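Local coordinates for protein 3-dehydroshikimate dehydratase (Pseudomonas putida, PDB 5HMQ) that converts 3-dehydroshikimate to protocatechuate with the help of a divalent metal cation, in quinate and shikimate degradation, at residues S6-S11 and S239-N244. Residues are numbered along the deposited sequence; the frame is centred on the assembly and turned at random.
Sequences SIATVS and SLEIFN. With MG (magnesium ion), chain K.
A chi1 of -54° sets S11 OG anti to its carbonyl carbon, where it meets I242 N, while CG2 of V10, anti to the backbone N, extends to F243. Both contacts lie just beyond the seam where a TIM barrel closes, its first strand, 6-8, running parallel to its last, 238-240. Between the strands, A8 N donates an almost straight bond to L240 O (2.9 Å), whereas the bond from L240 N to S6 O is weak, bent to 120° at the hydrogen. CG1 of I7 packs on CB of L240 at 4.0 Å. Past the strand ends, the short 3-10 turn 9-11 takes over: S11 OG accepts a nearly linear bond from I242 N at 2.8 Å, a side-chain hydroxyl serving where the strand pairing has stopped, and V10 O receives N244 N at 3.2 Å. V10 CG2 lies 3.8 Å from F243 CD1, at the ring edge and near its plane. The CA-CB bond of E241 points away from 6-11, and the extended chain carries its carboxylate to the catalytic metal site, shared with E136, D167 and Q193. E241 OE1 binds the magnesium at 2.1 Å; E241 OE2, also hydrogen-bonded by Q63 NE2, accepts another hydrogen bond from a metal-bound water, whose oxygen lies 2.7 Å away.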
# COMPACT_ATOMS: atom_id res chain seq x y z
N SER C 6 -2.22 7.37 23.74
CA SER C 6 -1.73 8.34 22.77
C SER C 6 -1.00 7.60 21.65
O SER C 6 -0.75 6.39 21.73
CB SER C 6 -0.80 9.38 23.43
OG SER C 6 0.22 8.76 24.19
N ILE C 7 -0.67 8.33 20.60
CA ILE C 7 0.11 7.80 19.49
C ILE C 7 0.93 8.93 18.89
O ILE C 7 0.45 10.06 18.76
CB ILE C 7 -0.80 7.12 18.43
CG1 ILE C 7 0.02 6.64 17.23
CG2 ILE C 7 -1.91 8.06 18.00
CD1 ILE C 7 -0.78 5.82 16.24
N ALA C 8 2.18 8.64 18.55
CA ALA C 8 3.03 9.65 17.93
C ALA C 8 2.61 9.89 16.48
O ALA C 8 2.24 8.97 15.76
CB ALA C 8 4.50 9.22 17.98
N THR C 9 2.66 11.16 16.07
CA THR C 9 2.25 11.51 14.71
C THR C 9 3.15 10.87 13.66
O THR C 9 2.72 10.66 12.52
CB THR C 9 2.23 13.03 14.53
OG1 THR C 9 3.49 13.58 14.94
CG2 THR C 9 1.11 13.65 15.33
N VAL C 10 4.39 10.56 14.02
CA VAL C 10 5.30 9.90 13.09
C VAL C 10 4.81 8.50 12.72
O VAL C 10 5.27 7.92 11.74
CB VAL C 10 6.73 9.86 13.67
CG1 VAL C 10 6.85 8.79 14.75
CG2 VAL C 10 7.76 9.66 12.57
N SER C 11 3.86 7.95 13.49
CA SER C 11 3.30 6.63 13.19
C SER C 11 2.31 6.64 12.04
O SER C 11 1.89 5.57 11.60
CB SER C 11 2.62 6.06 14.44
OG SER C 11 3.50 6.06 15.55
N SER C 239 1.44 4.81 24.96
CA SER C 239 1.52 5.38 23.63
C SER C 239 2.10 4.38 22.63
O SER C 239 2.52 3.27 22.98
CB SER C 239 2.35 6.67 23.62
OG SER C 239 2.18 7.37 22.40
N LEU C 240 2.11 4.81 21.37
CA LEU C 240 2.58 4.02 20.24
C LEU C 240 3.55 4.87 19.42
O LEU C 240 3.25 6.03 19.13
CB LEU C 240 1.42 3.58 19.35
CG LEU C 240 0.36 2.68 19.99
CD1 LEU C 240 -0.88 2.65 19.12
CD2 LEU C 240 0.90 1.29 20.20
N GLU C 241 4.68 4.30 19.04
CA GLU C 241 5.66 5.01 18.22
C GLU C 241 6.13 4.07 17.11
O GLU C 241 6.94 3.17 17.35
CB GLU C 241 6.84 5.54 19.04
CG GLU C 241 7.75 6.45 18.23
CD GLU C 241 9.05 6.78 18.93
OE1 GLU C 241 9.56 5.91 19.68
OE2 GLU C 241 9.57 7.90 18.74
N ILE C 242 5.62 4.29 15.90
CA ILE C 242 6.07 3.62 14.69
C ILE C 242 6.64 4.69 13.77
O ILE C 242 6.22 5.85 13.81
CB ILE C 242 4.89 2.89 14.01
CG1 ILE C 242 4.26 1.89 14.97
CG2 ILE C 242 5.32 2.21 12.71
CD1 ILE C 242 5.24 0.98 15.64
N PHE C 243 7.61 4.31 12.95
CA PHE C 243 8.24 5.25 12.03
C PHE C 243 7.80 4.87 10.62
O PHE C 243 8.38 3.98 9.99
CB PHE C 243 9.75 5.24 12.18
CG PHE C 243 10.23 5.68 13.54
CD1 PHE C 243 10.14 7.01 13.92
CD2 PHE C 243 10.76 4.77 14.43
CE1 PHE C 243 10.56 7.42 15.17
CE2 PHE C 243 11.20 5.17 15.68
CZ PHE C 243 11.10 6.50 16.05
N ASN C 244 6.76 5.53 10.13
CA ASN C 244 6.33 5.42 8.75
C ASN C 244 6.81 6.62 7.94
O ASN C 244 7.49 7.51 8.44
CB ASN C 244 4.81 5.25 8.69
CG ASN C 244 4.39 3.79 8.77
OD1 ASN C 244 5.24 2.90 8.82
ND2 ASN C 244 3.08 3.55 8.82
MG MG K . 10.95 5.96 21.22
O HOH W 1 11.02 7.97 20.98
O HOH W 2 12.45 5.87 19.93